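PDB 3G2M: Pcza361.24 from Amycolatopsis orientalis, which transfers a methyl group from S-adenosyl-L-methionine to a nitrogen of glycopeptide antibiotics, serving as an N-methyltransferase of their biosynthesis. Local coordinates for residues Thr31-Val36 with Thr231-Asp236; Arg73-Arg78 with Met284-Ala289; Ser83-Glu88 with Leu147-Gly152. All coordinates share one frame; numbering follows the deposited sequence.

In the fold
Interactions 2 and 3 belong to the seven-stranded methyltransferase sheet, their centres about 17 Å apart, whereas interaction 1 lies on the small three-stranded sheet, its centre about 34 Å from that of interaction 2 and on the opposite side of the chain's centre. Interactions 2 and 3 each set a leucine carbon over the face of a phenylalanine ring, in a helix-on-sheet layer and at the start of two neighbouring strands. Interaction 2 is buried near the cofactor site; interaction 3 runs from core to surface and includes a bridging water. Interaction 1 is buried but polar, with paired threonine hydroxyls, a helix cap and histidines at the subunit interface.

Interaction 1 of 3, residues Thr31-Val36 with Thr231-Asp236; sequences TPHADV and TIHPAD
The hydroxyls of T31 and T231 meet where the N-terminus of helix 32-40 packs on strand 219-234, which within this chain is an outermost strand of the small three-stranded sheet. T31 is the N-cap of that helix. Two hydrogen bonds converge on its OG1: T231 OG1 lies 2.7 Å from T31 OG1, and A34 N donates to T31 OG1 over 3.2 Å at 152°. With chi1 at 76°, OG1 sits between the backbone N and the carbonyl carbon of T31, turned back to the first turn of the helix while still facing the strand. The two threonine side chains run past one another in opposite directions; the buried hydroxyls are bonded to each other, and either could be the donor.

Apolar contact is slighter. T231 CG2, set anti to its own backbone N, comes 4.2 Å from A34 CB and lies obliquely to the ring of H33. From strand 244-252, V244 packs on A34 and T231, and T246 on T31 and A34.

The third element is aromatic. H33 and H233 have nearly parallel planes, 19° apart, but the rings are slid so far that their centroids are 5.7 Å apart and overlap is slight. H218 of the second subunit meets both rings, and residues 231-234 continue as an antiparallel ladder into a strand of that subunit, so the sheet extends across the dimer interface. The charge of neither histidine is seen; were both protonated, their proximity would probably be unfavourable.

On the far side of its ring H233 is tied to its own strand: ND1 donates to P234 O over 2.9 Å, approaching from above the carbonyl plane. This bond helps to set the ring's rotation and leaves the opposite nitrogen toward the helix, with H233 NE2 3.8 Å from H33 CE1.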
# COMPACT_ATOMS: atom_id res chain seq x y z
N THR A 31 15.02 -12.91 -1.03
CA THR A 31 15.57 -11.68 -1.61
C THR A 31 16.76 -11.94 -2.55
O THR A 31 17.52 -12.88 -2.34
CB THR A 31 15.97 -10.63 -0.52
OG1 THR A 31 17.20 -11.02 0.11
CG2 THR A 31 14.88 -10.49 0.53
N PRO A 32 16.91 -11.10 -3.60
CA PRO A 32 18.01 -11.22 -4.55
C PRO A 32 19.38 -11.40 -3.89
O PRO A 32 20.16 -12.26 -4.31
CB PRO A 32 17.96 -9.90 -5.33
CG PRO A 32 16.52 -9.53 -5.31
CD PRO A 32 16.01 -9.98 -3.96
N HIS A 33 19.67 -10.60 -2.86
CA HIS A 33 20.94 -10.70 -2.15
C HIS A 33 21.05 -12.00 -1.32
O HIS A 33 22.13 -12.59 -1.25
CB HIS A 33 21.20 -9.48 -1.27
CG HIS A 33 22.58 -9.43 -0.70
ND1 HIS A 33 22.92 -10.07 0.48
CD2 HIS A 33 23.71 -8.85 -1.15
CE1 HIS A 33 24.21 -9.87 0.72
NE2 HIS A 33 24.71 -9.14 -0.25
N ALA A 34 19.95 -12.41 -0.71
CA ALA A 34 19.90 -13.67 0.05
C ALA A 34 20.19 -14.88 -0.84
O ALA A 34 20.96 -15.76 -0.46
CB ALA A 34 18.56 -13.84 0.76
N ASP A 35 19.58 -14.90 -2.03
CA ASP A 35 19.80 -15.97 -3.01
C ASP A 35 21.27 -16.14 -3.36
O ASP A 35 21.79 -17.26 -3.37
CB ASP A 35 18.99 -15.72 -4.28
CG ASP A 35 17.50 -15.95 -4.08
OD1 ASP A 35 17.09 -16.29 -2.95
OD2 ASP A 35 16.75 -15.79 -5.07
N VAL A 36 21.93 -15.02 -3.66
CA VAL A 36 23.36 -15.01 -3.98
C VAL A 36 24.22 -15.48 -2.80
O VAL A 36 25.16 -16.26 -2.98
CB VAL A 36 23.81 -13.61 -4.50
CG1 VAL A 36 25.31 -13.59 -4.78
CG2 VAL A 36 23.04 -13.24 -5.76
N THR A 231 17.63 -7.69 4.47
CA THR A 231 18.37 -8.94 4.45
C THR A 231 19.50 -8.79 5.46
O THR A 231 20.37 -7.93 5.30
CB THR A 231 18.98 -9.24 3.05
OG1 THR A 231 17.94 -9.28 2.06
CG2 THR A 231 19.73 -10.58 3.05
N ILE A 232 19.47 -9.63 6.50
CA ILE A 232 20.51 -9.61 7.54
C ILE A 232 21.26 -10.94 7.58
O ILE A 232 20.66 -12.01 7.53
CB ILE A 232 19.92 -9.32 8.95
CG1 ILE A 232 18.94 -8.14 8.91
CG2 ILE A 232 21.05 -9.06 9.96
CD1 ILE A 232 18.08 -7.99 10.15
N HIS A 233 22.58 -10.85 7.67
CA HIS A 233 23.44 -12.02 7.77
C HIS A 233 24.69 -11.65 8.58
O HIS A 233 25.03 -10.47 8.67
CB HIS A 233 23.84 -12.49 6.37
CG HIS A 233 24.66 -11.50 5.61
ND1 HIS A 233 26.03 -11.43 5.71
CD2 HIS A 233 24.30 -10.53 4.74
CE1 HIS A 233 26.48 -10.46 4.93
NE2 HIS A 233 25.45 -9.90 4.33
N PRO A 234 25.36 -12.65 9.17
CA PRO A 234 26.61 -12.36 9.89
C PRO A 234 27.72 -11.90 8.94
O PRO A 234 27.79 -12.36 7.80
CB PRO A 234 26.97 -13.70 10.55
CG PRO A 234 26.25 -14.73 9.76
CD PRO A 234 25.01 -14.09 9.24
N ALA A 235 28.57 -11.00 9.43
CA ALA A 235 29.64 -10.42 8.61
C ALA A 235 30.76 -11.41 8.29
O ALA A 235 31.49 -11.22 7.32
CB ALA A 235 30.21 -9.17 9.29
N ASP A 236 30.89 -12.45 9.11
CA ASP A 236 31.96 -13.44 8.96
C ASP A 236 31.89 -14.20 7.64
O ASP A 236 32.74 -14.01 6.76
CB ASP A 236 31.99 -14.40 10.16
CG ASP A 236 33.27 -15.23 10.22
OD1 ASP A 236 33.89 -15.29 11.31
OD2 ASP A 236 33.65 -15.82 9.19

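Interaction 2 of 3, residues Arg73-Arg78 with Met284-Ala289; sequences REFATR and MVLVEA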
# COMPACT_ATOMS: atom_id res chain seq x y z
N ARG A 73 10.89 11.06 23.26
CA ARG A 73 11.26 12.45 23.46
C ARG A 73 10.54 13.38 22.49
O ARG A 73 10.05 14.45 22.89
CB ARG A 73 12.78 12.60 23.30
CG ARG A 73 13.40 13.84 23.93
CD ARG A 73 14.92 13.77 23.80
NE ARG A 73 15.35 13.78 22.40
CZ ARG A 73 16.42 13.14 21.92
NH1 ARG A 73 17.19 12.41 22.72
NH2 ARG A 73 16.70 13.22 20.62
N GLU A 74 10.46 12.99 21.22
CA GLU A 74 9.78 13.81 20.21
C GLU A 74 8.29 13.91 20.49
O GLU A 74 7.69 14.97 20.33
CB GLU A 74 10.03 13.32 18.79
CG GLU A 74 11.33 13.83 18.18
CD GLU A 74 11.39 15.34 18.00
OE1 GLU A 74 10.36 15.99 17.71
OE2 GLU A 74 12.50 15.89 18.14
N PHE A 75 7.69 12.79 20.92
CA PHE A 75 6.29 12.78 21.32
C PHE A 75 6.06 13.76 22.47
O PHE A 75 5.16 14.59 22.40
CB PHE A 75 5.83 11.37 21.70
CG PHE A 75 5.43 10.52 20.51
CD1 PHE A 75 4.26 10.79 19.80
CD2 PHE A 75 6.21 9.44 20.12
CE1 PHE A 75 3.89 10.00 18.70
CE2 PHE A 75 5.84 8.64 19.03
CZ PHE A 75 4.67 8.92 18.33
N ALA A 76 6.91 13.69 23.49
CA ALA A 76 6.84 14.61 24.64
C ALA A 76 7.00 16.07 24.23
O ALA A 76 6.25 16.93 24.69
CB ALA A 76 7.87 14.23 25.68
N THR A 77 7.98 16.34 23.36
CA THR A 77 8.26 17.69 22.87
C THR A 77 7.05 18.30 22.14
O THR A 77 6.72 19.47 22.35
CB THR A 77 9.49 17.70 21.93
OG1 THR A 77 10.65 17.28 22.67
CG2 THR A 77 9.75 19.08 21.35
N ARG A 78 6.41 17.49 21.30
CA ARG A 78 5.32 17.96 20.44
C ARG A 78 3.97 18.05 21.16
O ARG A 78 3.09 18.80 20.72
CB ARG A 78 5.21 17.10 19.18
CG ARG A 78 6.43 17.16 18.27
CD ARG A 78 6.64 18.54 17.68
NE ARG A 78 8.05 18.88 17.57
CZ ARG A 78 8.52 20.11 17.38
NH1 ARG A 78 7.69 21.14 17.25
NH2 ARG A 78 9.83 20.31 17.30
N MSE A 284 12.23 10.16 10.16
CA MSE A 284 10.93 10.02 10.78
C MSE A 284 10.24 11.37 10.85
O MSE A 284 10.91 12.40 10.91
CB MSE A 284 11.09 9.44 12.18
CG MSE A 284 9.87 8.79 12.74
SE MSE A 284 10.43 7.58 14.16
CE MSE A 284 10.89 6.04 13.06
N VAL A 285 8.91 11.35 10.86
CA VAL A 285 8.10 12.56 10.94
C VAL A 285 7.13 12.45 12.13
O VAL A 285 6.45 11.42 12.29
CB VAL A 285 7.31 12.80 9.61
CG1 VAL A 285 6.43 14.04 9.70
CG2 VAL A 285 8.27 12.95 8.44
N LEU A 286 7.09 13.49 12.96
CA LEU A 286 6.10 13.59 14.02
C LEU A 286 4.93 14.43 13.54
O LEU A 286 5.07 15.64 13.31
CB LEU A 286 6.69 14.17 15.31
CG LEU A 286 6.13 13.73 16.68
CD1 LEU A 286 4.66 14.12 16.87
CD2 LEU A 286 6.33 12.23 16.96
N VAL A 287 3.77 13.79 13.39
CA VAL A 287 2.56 14.41 12.85
C VAL A 287 1.60 14.73 13.99
O VAL A 287 1.36 13.88 14.85
CB VAL A 287 1.88 13.48 11.80
CG1 VAL A 287 0.51 14.00 11.37
CG2 VAL A 287 2.78 13.28 10.58
N GLU A 288 1.08 15.95 14.02
CA GLU A 288 0.06 16.35 15.00
C GLU A 288 -1.26 16.59 14.29
O GLU A 288 -1.32 17.35 13.31
CB GLU A 288 0.46 17.64 15.72
CG GLU A 288 1.71 17.53 16.58
CD GLU A 288 2.26 18.88 16.93
OE1 GLU A 288 1.53 19.67 17.58
OE2 GLU A 288 3.42 19.17 16.54
N ALA A 289 -2.32 15.95 14.79
CA ALA A 289 -3.63 16.09 14.17
C ALA A 289 -4.71 16.35 15.22
O ALA A 289 -4.67 15.80 16.32
CB ALA A 289 -3.98 14.87 13.33
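In the Rossmann-like sheet of this S-adenosylmethionine-dependent methyltransferase, helix 69-79 packs on strand 284-290, and L286 meets three residues of the helix. The axes of the short segments pass 9.5 Å apart, inclined by 33°, and the two branches of L286 divide the work. CD2 stands over the centre of one face of the F75 ring, 3.7 Å from its centroid and 11° off the normal, a CH-pi contact. CD1 goes to the next turn of the helix, where R78 CG lies 3.8 Å from L286 CD1; the aliphatic base of the arginine thus serves as apolar surface. E74 adds a looser touch, its CB 4.3 Å from L286 CD2.

R78 also meets E288, but through carbon: R78 CD is 3.5 Å from E288 OE2, whereas R78 NE stays 4.8 Å from that oxygen. The arginine chain bends at chi2 (-65°), which brings NE back along the helix to E74 OE1 in a long salt bridge, with the oxygen at the edge of the guanidinium. E288 has its own partner, K185 of strand 184-191, which forms a salt bridge with OE1. The lysine would probably favour the ionised carboxylate, with the more distant R78 adding to the effect.

F75 also touches L187 and S189 of strand 184-191, and L96; its side chain is about 5 Å from that of S157, which binds S-adenosyl-L-methionine, though no ligand is bound to this chain. On the other flank, E74 and R78 touch F274 and T272 of strand 267-274, so helix 69-79 spans the three strands at this end of the sheet.

Interaction 3 of 3, residues Ser83-Glu88 with Leu147-Gly152; sequences SGPVLE and LDKRFG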
# COMPACT_ATOMS: atom_id res chain seq x y z
N SER A 83 -1.66 17.73 30.44
CA SER A 83 -2.68 17.75 31.48
C SER A 83 -3.69 16.62 31.24
O SER A 83 -4.67 16.79 30.50
N GLY A 84 -3.42 15.45 31.84
CA GLY A 84 -4.32 14.31 31.73
C GLY A 84 -3.68 13.05 31.15
O GLY A 84 -2.58 13.10 30.59
N PRO A 85 -4.38 11.90 31.29
CA PRO A 85 -3.99 10.60 30.74
C PRO A 85 -3.78 10.58 29.22
O PRO A 85 -4.45 11.30 28.48
CB PRO A 85 -5.18 9.70 31.12
CG PRO A 85 -5.73 10.35 32.35
CD PRO A 85 -5.63 11.81 32.07
N VAL A 86 -2.84 9.75 28.79
CA VAL A 86 -2.51 9.57 27.37
C VAL A 86 -2.88 8.15 26.96
O VAL A 86 -2.59 7.20 27.68
CB VAL A 86 -1.00 9.84 27.11
CG1 VAL A 86 -0.63 9.61 25.64
CG2 VAL A 86 -0.61 11.26 27.54
N LEU A 87 -3.52 8.00 25.80
CA LEU A 87 -3.78 6.69 25.25
C LEU A 87 -2.68 6.33 24.25
O LEU A 87 -2.48 7.03 23.26
CB LEU A 87 -5.16 6.65 24.59
CG LEU A 87 -5.58 5.36 23.87
CD1 LEU A 87 -5.65 4.17 24.83
CD2 LEU A 87 -6.92 5.58 23.18
N GLU A 88 -1.95 5.25 24.52
CA GLU A 88 -0.95 4.76 23.57
C GLU A 88 -1.47 3.50 22.87
O GLU A 88 -1.74 2.49 23.51
CB GLU A 88 0.39 4.48 24.25
CG GLU A 88 1.48 4.05 23.26
CD GLU A 88 2.73 3.49 23.92
OE1 GLU A 88 2.86 3.59 25.16
OE2 GLU A 88 3.58 2.95 23.20
N LEU A 147 -13.31 2.25 24.29
CA LEU A 147 -13.11 2.33 25.73
C LEU A 147 -14.15 3.23 26.36
O LEU A 147 -14.74 4.07 25.68
CB LEU A 147 -11.72 2.88 26.06
CG LEU A 147 -10.54 2.16 25.39
CD1 LEU A 147 -9.24 2.89 25.65
CD2 LEU A 147 -10.46 0.73 25.88
N ASP A 148 -14.36 3.05 27.66
CA ASP A 148 -15.25 3.91 28.43
C ASP A 148 -14.47 5.12 28.98
O ASP A 148 -14.57 5.48 30.16
CB ASP A 148 -15.91 3.10 29.56
CG ASP A 148 -17.03 3.86 30.25
OD1 ASP A 148 -17.62 4.77 29.63
OD2 ASP A 148 -17.31 3.53 31.42
N LYS A 149 -13.68 5.73 28.10
CA LYS A 149 -12.81 6.84 28.46
C LYS A 149 -12.44 7.63 27.21
O LYS A 149 -12.29 7.06 26.13
CB LYS A 149 -11.55 6.32 29.15
CG LYS A 149 -10.70 7.39 29.83
CD LYS A 149 -9.79 6.77 30.89
CE LYS A 149 -8.84 7.82 31.47
NZ LYS A 149 -8.07 7.29 32.64
N ARG A 150 -12.31 8.95 27.36
CA ARG A 150 -11.72 9.80 26.32
C ARG A 150 -10.42 10.41 26.83
O ARG A 150 -10.18 10.42 28.04
CB ARG A 150 -12.71 10.86 25.83
CG ARG A 150 -13.84 10.27 25.00
CD ARG A 150 -14.74 11.34 24.37
NE ARG A 150 -16.08 10.80 24.18
CZ ARG A 150 -16.66 10.57 23.00
NH1 ARG A 150 -16.05 10.85 21.87
NH2 ARG A 150 -17.89 10.06 22.97
N PHE A 151 -9.58 10.90 25.93
CA PHE A 151 -8.22 11.31 26.28
C PHE A 151 -7.85 12.63 25.63
O PHE A 151 -8.31 12.94 24.53
CB PHE A 151 -7.20 10.24 25.87
CG PHE A 151 -7.44 8.89 26.48
CD1 PHE A 151 -6.70 8.47 27.57
CD2 PHE A 151 -8.40 8.03 25.94
CE1 PHE A 151 -6.91 7.21 28.14
CE2 PHE A 151 -8.62 6.78 26.50
CZ PHE A 151 -7.87 6.37 27.60
N GLY A 152 -7.00 13.41 26.30
CA GLY A 152 -6.50 14.66 25.73
C GLY A 152 -5.41 14.43 24.71
O GLY A 152 -5.15 15.29 23.87
O HOH W 1 -6.57 13.05 29.06
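L87 and F151 form the tight part of this contact, where two neighbouring parallel strands of the methyltransferase sheet, 86-89 and 151-156, begin side by side. L87 CB stands over the centre of the F151 ring, 3.6 Å from its centroid and 8° off the normal, a CH-pi contact made by the first carbon of the side chain. The leucine crosses the phenylalanine at about a right angle, and its CD2 lies outward of the ring's CD2-CE2 side, 3.9 Å from F151 CE2. Because L87 CG is anti to the backbone N (chi1 176°), the branch extends past the ring, and its CD1 meets L147 CD1 tip to tip at 3.9 Å. F145 and T108 pack on L87 from outside the two segments. At the edge of the ring, near its plane, P85 O comes 3.7 Å from F151 CD1.

Toward solvent the fit slackens. The extended side chain of the exposed K149 passes across the proline ring at about a right angle, with NZ 3.9 Å from P85 CG; here the amine lies against carbon. At the entry to the strands P85 O and G152 N are 4.0 Å apart, too far for a direct bond. A water fills the step, donating to P85 O and accepting from G152 N, each at 2.8 Å.

The chemistry changes from the buried side chains to the solvent side. Dispersion and CH-pi contact join the buried groups, while P85 O and G152 N, not bonded to each other, are joined through water, so a water bridges the two segments before the backbone of L87 bonds directly to T153 and V155.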